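Local coordinates for putative flavoprotein (Bacteroides eggerthii, PDB 4ICI) that binds flavin mononucleotide on a flavodoxin-like fold and probably serves in electron transfer or another redox reaction, its exact role being unestablished, at residues V120-T125 with S129-S134; D100-I105 with T136-T141; R151-T156 with R162-V167. All blocks are in the same frame, centred on the assembly; numbering follows the deposited sequence.

Contact 1: residues V120-T125 with S129-S134. With FMN (flavin mononucleotide), chain B.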
# COMPACT_ATOMS: atom_id res chain seq x y z
N VAL A 120 2.79 9.58 -5.64
CA VAL A 120 2.51 8.23 -5.11
C VAL A 120 3.33 8.05 -3.83
O VAL A 120 4.53 8.29 -3.84
CB VAL A 120 2.84 7.16 -6.16
CG1 VAL A 120 2.45 5.78 -5.64
CG2 VAL A 120 2.14 7.50 -7.53
N VAL A 121 2.68 7.63 -2.75
CA VAL A 121 3.31 7.62 -1.42
C VAL A 121 2.95 6.30 -0.71
O VAL A 121 1.79 6.03 -0.49
CB VAL A 121 2.84 8.80 -0.55
CG1 VAL A 121 3.74 8.88 0.71
CG2 VAL A 121 2.79 10.13 -1.33
N PRO A 122 3.96 5.46 -0.41
CA PRO A 122 3.63 4.22 0.30
C PRO A 122 3.41 4.45 1.79
O PRO A 122 3.93 5.40 2.36
CB PRO A 122 4.87 3.35 0.06
CG PRO A 122 6.01 4.35 -0.00
CD PRO A 122 5.41 5.61 -0.60
N PHE A 123 2.68 3.55 2.41
CA PHE A 123 2.63 3.45 3.86
C PHE A 123 2.43 2.01 4.24
O PHE A 123 2.03 1.19 3.41
CB PHE A 123 1.56 4.39 4.46
CG PHE A 123 0.12 4.00 4.16
CD1 PHE A 123 -0.48 4.39 2.99
CD2 PHE A 123 -0.63 3.32 5.10
CE1 PHE A 123 -1.82 4.08 2.72
CE2 PHE A 123 -1.96 3.04 4.86
CZ PHE A 123 -2.55 3.42 3.67
N ALA A 124 2.69 1.68 5.50
CA ALA A 124 2.67 0.27 5.88
C ALA A 124 2.40 0.07 7.34
O ALA A 124 2.54 1.00 8.14
CB ALA A 124 4.01 -0.42 5.48
N THR A 125 2.01 -1.15 7.67
CA THR A 125 2.10 -1.67 9.02
C THR A 125 2.96 -2.92 9.03
O THR A 125 3.18 -3.53 7.98
CB THR A 125 0.71 -1.95 9.66
OG1 THR A 125 0.07 -3.06 9.05
CG2 THR A 125 -0.20 -0.71 9.62
N SER A 129 9.48 -4.58 11.20
CA SER A 129 10.30 -4.13 10.09
C SER A 129 9.95 -2.71 9.71
O SER A 129 8.79 -2.29 9.76
CB SER A 129 10.08 -5.00 8.86
OG SER A 129 10.64 -6.29 9.05
N SER A 130 10.97 -1.98 9.27
CA SER A 130 10.78 -0.64 8.72
C SER A 130 10.20 -0.75 7.32
O SER A 130 10.27 -1.80 6.65
CB SER A 130 12.11 0.10 8.65
OG SER A 130 13.00 -0.55 7.80
N ILE A 131 9.64 0.35 6.85
CA ILE A 131 9.11 0.39 5.50
C ILE A 131 10.16 0.50 4.42
O ILE A 131 9.87 0.22 3.26
CB ILE A 131 8.09 1.56 5.33
CG1 ILE A 131 7.18 1.34 4.10
CG2 ILE A 131 8.80 2.94 5.32
CD1 ILE A 131 6.03 2.36 3.98
N GLY A 132 11.38 0.91 4.78
CA GLY A 132 12.36 1.30 3.78
C GLY A 132 12.63 0.32 2.66
O GLY A 132 12.65 0.71 1.48
N ASN A 133 12.86 -0.94 3.02
CA ASN A 133 13.15 -1.92 1.97
C ASN A 133 12.03 -2.07 0.95
O ASN A 133 12.26 -2.00 -0.26
CB ASN A 133 13.52 -3.28 2.53
CG ASN A 133 14.09 -4.19 1.46
OD1 ASN A 133 15.21 -3.95 0.97
ND2 ASN A 133 13.30 -5.16 1.01
N SER A 134 10.82 -2.18 1.46
CA SER A 134 9.68 -2.40 0.59
C SER A 134 9.52 -1.21 -0.33
O SER A 134 9.21 -1.37 -1.51
CB SER A 134 8.42 -2.66 1.43
OG SER A 134 7.96 -1.50 2.13
N1 FMN B . 6.29 -8.09 9.87
C2 FMN B . 7.55 -7.55 9.85
O2 FMN B . 7.86 -6.73 10.71
N3 FMN B . 8.45 -7.96 8.88
C4 FMN B . 8.15 -8.93 7.93
O4 FMN B . 9.02 -9.17 7.08
C4A FMN B . 6.87 -9.50 7.98
N5 FMN B . 6.51 -10.51 7.06
C5A FMN B . 5.21 -11.02 7.12
C6 FMN B . 4.81 -12.00 6.20
C7 FMN B . 3.54 -12.50 6.23
C7M FMN B . 3.11 -13.51 5.20
C8 FMN B . 2.61 -12.05 7.15
C8M FMN B . 1.22 -12.63 7.19
C9 FMN B . 3.00 -11.09 8.08
C9A FMN B . 4.30 -10.54 8.07
N10 FMN B . 4.69 -9.56 8.99
C10 FMN B . 5.96 -9.04 8.94
C1' FMN B . 3.69 -9.02 9.98
C2' FMN B . 2.78 -7.99 9.26
O2' FMN B . 3.47 -7.01 8.53
C3' FMN B . 1.92 -7.20 10.26
O3' FMN B . 1.28 -8.11 11.21
C4' FMN B . 0.88 -6.24 9.59
O4' FMN B . 0.50 -5.31 10.56
C5' FMN B . -0.40 -7.06 9.15
O5' FMN B . -1.24 -6.11 8.55
P FMN B . -2.75 -6.44 8.12
O1P FMN B . -3.47 -6.76 9.44
O2P FMN B . -3.27 -5.32 7.36
O3P FMN B . -2.78 -7.67 7.20
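Ile131 lays its delta methyl on the backbone of strand 119-125: CD1 sits 3.6 Å from Phe123 CA. The same methyl lies between the two side chains that the strand turns toward it, 3.7 Å from Ala124 CB and 4.2 Å from Pro122 CB. CG1 stands anti to the backbone N (chi1 -161°) and the chain runs on extended, which carries the methyl down to the strand. Phe123 points away, and its ring packs on Ala31 and Leu34 of helix 26-38. This apolar part is compact and largely buried, whereas the loop before helix 132-141 turns outward, with Ser130 exposed to solvent. At the first turn of that helix Ser134 OG donates to Ile131 O (2.8 Å) and is itself bonded to Tyr95 OH. Ser129 N donates almost straight to O2 of flavin mononucleotide (2.7 Å, 173°), while N3 of the flavin donates to Ser129 OG at 2.8 Å. Thr125 OG1 shares a 2.7 Å hydrogen bond with the ribityl O4' and another with Thr27 OG1. One serine thus reads an acceptor and a donor on the pyrimidine rim, and its N-H would probably stabilise negative charge gathering at O2 when the flavin is reduced.

Contact 2: residues D100-I105 with T136-T141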
# COMPACT_ATOMS: atom_id res chain seq x y z
N ASP A 100 9.70 -8.29 4.27
CA ASP A 100 10.36 -7.00 4.01
C ASP A 100 9.99 -6.38 2.66
O ASP A 100 10.73 -5.52 2.15
CB ASP A 100 11.90 -7.15 4.15
CG ASP A 100 12.58 -5.91 4.73
OD1 ASP A 100 11.89 -4.96 5.20
OD2 ASP A 100 13.83 -5.93 4.66
N LEU A 101 8.85 -6.80 2.11
CA LEU A 101 8.38 -6.33 0.81
C LEU A 101 6.91 -5.95 0.86
O LEU A 101 6.19 -6.31 1.78
CB LEU A 101 8.56 -7.43 -0.25
CG LEU A 101 9.99 -7.84 -0.61
CD1 LEU A 101 9.95 -9.18 -1.39
CD2 LEU A 101 10.71 -6.72 -1.38
N ALA A 102 6.46 -5.25 -0.17
CA ALA A 102 5.02 -5.12 -0.42
C ALA A 102 4.47 -6.46 -0.91
O ALA A 102 5.08 -7.12 -1.75
CB ALA A 102 4.75 -4.07 -1.48
N PRO A 103 3.29 -6.86 -0.41
CA PRO A 103 2.59 -7.99 -1.02
C PRO A 103 2.42 -7.80 -2.51
O PRO A 103 2.24 -6.67 -2.99
CB PRO A 103 1.25 -8.00 -0.28
CG PRO A 103 1.53 -7.34 1.05
CD PRO A 103 2.54 -6.27 0.71
N ARG A 104 2.45 -8.91 -3.26
CA ARG A 104 2.39 -8.82 -4.71
C ARG A 104 1.10 -8.21 -5.26
O ARG A 104 1.10 -7.69 -6.37
CB ARG A 104 2.67 -10.16 -5.36
CG ARG A 104 3.95 -10.89 -4.93
CD ARG A 104 5.19 -10.10 -5.05
NE ARG A 104 6.37 -10.92 -4.78
CZ ARG A 104 7.61 -10.43 -4.71
NH1 ARG A 104 7.82 -9.12 -4.87
NH2 ARG A 104 8.63 -11.26 -4.55
N ILE A 105 0.03 -8.24 -4.48
CA ILE A 105 -1.19 -7.56 -4.92
C ILE A 105 -1.00 -6.05 -5.08
O ILE A 105 -1.71 -5.41 -5.84
CB ILE A 105 -2.41 -7.90 -3.99
CG1 ILE A 105 -3.75 -7.65 -4.70
CG2 ILE A 105 -2.27 -7.18 -2.65
CD1 ILE A 105 -4.95 -8.21 -3.96
N THR A 136 11.85 0.99 -1.25
CA THR A 136 12.97 1.00 -2.20
C THR A 136 12.70 0.07 -3.38
O THR A 136 12.90 0.44 -4.53
CB THR A 136 14.27 0.64 -1.50
OG1 THR A 136 14.60 1.69 -0.59
CG2 THR A 136 15.44 0.42 -2.47
N VAL A 137 12.25 -1.15 -3.08
CA VAL A 137 11.97 -2.12 -4.15
C VAL A 137 10.83 -1.62 -5.05
O VAL A 137 10.92 -1.70 -6.28
CB VAL A 137 11.73 -3.52 -3.58
CG1 VAL A 137 11.34 -4.51 -4.69
CG2 VAL A 137 12.97 -4.02 -2.84
N LEU A 138 9.77 -1.05 -4.47
CA LEU A 138 8.71 -0.50 -5.29
C LEU A 138 9.20 0.64 -6.19
O LEU A 138 8.83 0.68 -7.37
CB LEU A 138 7.54 -0.05 -4.43
CG LEU A 138 6.59 -1.09 -3.84
CD1 LEU A 138 5.62 -0.39 -2.84
CD2 LEU A 138 5.82 -1.85 -4.92
N LYS A 139 10.02 1.54 -5.63
CA LYS A 139 10.53 2.69 -6.41
C LYS A 139 11.40 2.20 -7.58
O LYS A 139 11.28 2.71 -8.68
CB LYS A 139 11.27 3.66 -5.49
CG LYS A 139 11.78 4.90 -6.19
CD LYS A 139 12.32 5.94 -5.17
CE LYS A 139 12.84 7.18 -5.89
NZ LYS A 139 13.28 8.23 -4.90
N LYS A 140 12.21 1.18 -7.33
CA LYS A 140 13.06 0.62 -8.37
C LYS A 140 12.25 -0.15 -9.42
O LYS A 140 12.63 -0.20 -10.59
CB LYS A 140 14.15 -0.26 -7.78
CG LYS A 140 15.22 0.50 -7.00
CD LYS A 140 16.22 -0.45 -6.36
CE LYS A 140 17.35 0.27 -5.66
NZ LYS A 140 18.20 1.03 -6.65
N THR A 141 11.16 -0.77 -8.99
CA THR A 141 10.29 -1.51 -9.93
C THR A 141 9.49 -0.57 -10.85
O THR A 141 9.28 -0.88 -12.03
CB THR A 141 9.31 -2.44 -9.17
OG1 THR A 141 10.04 -3.26 -8.26
CG2 THR A 141 8.51 -3.30 -10.15
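Leu101, Ala102 and, from helix 132-141, Val137 and Leu138 make this contact in two apolar pairs, each residue burying a similar area, about 30 to 35 Å². Leu101 meets the helix with one branch: CD2 lies 3.8 Å from Val137 CG2 and about 4.0 Å from both CB and CG1, so the leucine methyl rests against the whole fork of the valine. The two side chains cross obliquely. Val137 points toward the loop, and with CG1 anti to the backbone N (chi1 176°) and CG2 beside it, both methyls lie within range of that single carbon. One residue further along each segment, Ala102 turns its methyl toward the helix and meets Leu138 CD1 at 4.0 Å. This second pair is more deeply buried, because Tyr95 of strand 90-96 touches both partners and Trp147 of strand 146-152 also lies on Leu138. The Leu101-Val137 pair is nearer the surface. Within the helix, Val137 O accepts both Thr141 N and Thr141 OG1 from opposite faces of its carbonyl plane; the hydroxyl, at 2.7 Å, stands above that plane. The loop is also tied to the start of the helix, where Asn133 ND2 donates to Asp100 O. Asp100 N in turn donates to O4 of flavin mononucleotide, so the residue just before Leu101 holds the flavin, and the loop carrying it packs against helix 132-141. A loop leaving the end of strand 90-96, contacting the flavin and then leading into helix 104-112 while resting against the helix of the next beta-alpha unit, belongs to the doubly wound alpha/beta sandwich of flavodoxins.

Contact 3: residues R151-T156 with R162-V167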
# COMPACT_ATOMS: atom_id res chain seq x y z
N ARG A 151 5.82 6.18 5.29
CA ARG A 151 6.01 5.91 6.71
C ARG A 151 5.35 4.62 7.12
O ARG A 151 4.31 4.22 6.57
CB ARG A 151 5.38 7.04 7.54
CG ARG A 151 5.98 8.44 7.32
CD ARG A 151 7.38 8.60 7.91
NE ARG A 151 7.89 9.97 7.78
CZ ARG A 151 8.56 10.42 6.72
NH1 ARG A 151 8.76 9.66 5.65
NH2 ARG A 151 8.98 11.68 6.70
N LEU A 152 5.96 4.01 8.14
CA LEU A 152 5.36 2.96 8.90
C LEU A 152 4.37 3.61 9.87
O LEU A 152 4.73 4.52 10.63
CB LEU A 152 6.45 2.16 9.62
CG LEU A 152 6.14 0.85 10.30
CD1 LEU A 152 5.79 -0.24 9.29
CD2 LEU A 152 7.34 0.45 11.17
N LEU A 153 3.12 3.14 9.81
CA LEU A 153 2.02 3.69 10.59
C LEU A 153 1.48 2.68 11.63
O LEU A 153 0.27 2.54 11.82
CB LEU A 153 0.92 4.18 9.69
CG LEU A 153 1.30 5.28 8.68
CD1 LEU A 153 0.06 5.70 7.93
CD2 LEU A 153 1.98 6.50 9.38
N ASN A 154 2.39 1.95 12.28
CA ASN A 154 1.97 1.06 13.37
C ASN A 154 1.32 1.79 14.52
O ASN A 154 0.34 1.32 15.10
CB ASN A 154 3.16 0.24 13.90
CG ASN A 154 3.61 -0.83 12.92
OD1 ASN A 154 2.81 -1.30 12.12
ND2 ASN A 154 4.88 -1.23 12.99
N ARG A 155 1.86 2.94 14.85
CA ARG A 155 1.24 3.79 15.86
C ARG A 155 1.26 5.17 15.27
O ARG A 155 2.34 5.73 15.01
CB ARG A 155 2.02 3.69 17.18
CG ARG A 155 1.82 2.37 17.90
N THR A 156 0.08 5.70 14.97
CA THR A 156 0.02 7.01 14.39
C THR A 156 -1.15 7.81 14.93
O THR A 156 -2.03 7.29 15.64
CB THR A 156 -0.00 6.94 12.83
OG1 THR A 156 0.40 8.22 12.31
CG2 THR A 156 -1.36 6.57 12.30
N ARG A 162 0.28 14.78 9.95
CA ARG A 162 0.44 16.11 9.41
C ARG A 162 1.92 16.49 9.31
O ARG A 162 2.32 17.10 8.33
CB ARG A 162 -0.37 17.13 10.22
CG ARG A 162 -1.86 16.86 10.06
CD ARG A 162 -2.73 18.03 10.53
NE ARG A 162 -4.15 17.66 10.46
CZ ARG A 162 -4.85 17.52 9.34
NH1 ARG A 162 -4.30 17.71 8.13
NH2 ARG A 162 -6.14 17.18 9.41
N ALA A 163 2.73 16.10 10.29
CA ALA A 163 4.16 16.42 10.26
C ALA A 163 4.84 15.72 9.08
O ALA A 163 5.63 16.32 8.35
CB ALA A 163 4.83 16.04 11.62
N TRP A 164 4.56 14.43 8.91
CA TRP A 164 5.06 13.67 7.75
C TRP A 164 4.71 14.37 6.43
O TRP A 164 5.57 14.57 5.55
CB TRP A 164 4.43 12.28 7.79
CG TRP A 164 4.47 11.45 6.52
CD1 TRP A 164 5.44 11.40 5.55
CD2 TRP A 164 3.49 10.50 6.15
NE1 TRP A 164 5.12 10.45 4.61
CE2 TRP A 164 3.93 9.88 4.95
CE3 TRP A 164 2.31 10.07 6.73
CZ2 TRP A 164 3.20 8.87 4.33
CZ3 TRP A 164 1.57 9.09 6.10
CH2 TRP A 164 2.02 8.49 4.93
N LEU A 165 3.43 14.73 6.28
CA LEU A 165 2.99 15.32 5.01
C LEU A 165 3.58 16.71 4.74
O LEU A 165 3.83 17.08 3.59
CB LEU A 165 1.48 15.27 4.87
CG LEU A 165 0.94 13.83 4.91
CD1 LEU A 165 -0.54 13.85 4.62
CD2 LEU A 165 1.69 12.87 4.00
N ASP A 166 3.90 17.44 5.80
CA ASP A 166 4.64 18.69 5.62
C ASP A 166 6.07 18.44 5.15
O ASP A 166 6.58 19.14 4.26
CB ASP A 166 4.69 19.50 6.92
CG ASP A 166 3.37 20.19 7.25
OD1 ASP A 166 2.46 20.28 6.38
OD2 ASP A 166 3.24 20.68 8.41
N VAL A 167 6.72 17.43 5.72
CA VAL A 167 8.10 17.09 5.30
C VAL A 167 8.14 16.75 3.82
O VAL A 167 9.06 17.18 3.09
CB VAL A 167 8.68 15.93 6.15
CG1 VAL A 167 9.97 15.32 5.56
CG2 VAL A 167 8.93 16.40 7.58
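Arg151, at the end of strand 146-152, lies opposite Trp164 of helix 158-168, their CA atoms 7.9 Å apart. The first segment is a weakly bonded strand at residues 151-152 that gives way to a loop; the second is regular helix throughout, with the usual bonds from Asp166 N to Arg162 O and from Val167 N to Ala163 O. All direct contacts between them involve side chains. Arg151 CG stands over one face of the indole, 3.3 Å from the centroid of the five-membered ring and only 2° off its normal, a close CH-pi contact. A bend at chi2 (-71°) then steps the chain along the indole toward Val167, and one face of its guanidinium covers Trp164 CD1, which lies 3.5 Å from CZ, the two planes 32° apart. At the edge of the guanidinium, Val167 CG1 comes to 3.9 Å from NH2. On the opposite face of the indole lies Leu165 CD2, from the same helix, so aliphatic carbons sandwich the ring. In this flavodoxin-like fold, helix 158-168 is the last helix and packs beside helix 26-38 on one side of the parallel sheet, whose edge strand here is 146-152. Leu153 extends the apolar surface inward: CD1 lies 4.1 Å from Trp164 CZ3, the leucine crossing the indole at about a right angle. Leu34 and Val121 also touch the tryptophan, and its NE1 donates to Glu149 O. With an alanine at Trp164, the Arg151 chain would probably lose the surface it lies on, a gap would open between Arg151 and Leu165, Leu153 would lack its apolar neighbour, and Glu149 O would be deprived of its indole donor.

Contacts 1 and 2 share helix 132-141, with centres 9 Å apart; in sequence, contact 1 falls within the span that contact 2 bridges. Contact 3 follows both, its centre 11 Å from that of contact 1 and 19 Å from that of contact 2, which it does not touch. Strands 119-125 and 146-152 are neighbours in the five-stranded parallel sheet, and backbone bonds from Ala124 to Arg151 and Leu153 join contact 1 to contact 3. Contact 1 seats helix 132-141 on one side of the sheet, contact 3 the last helix on the other. Through Thr125 and Ser129 in contact 1 and Asp100 in contact 2, both couple helix 132-141 to the flavin site; contact 3 stands farther back.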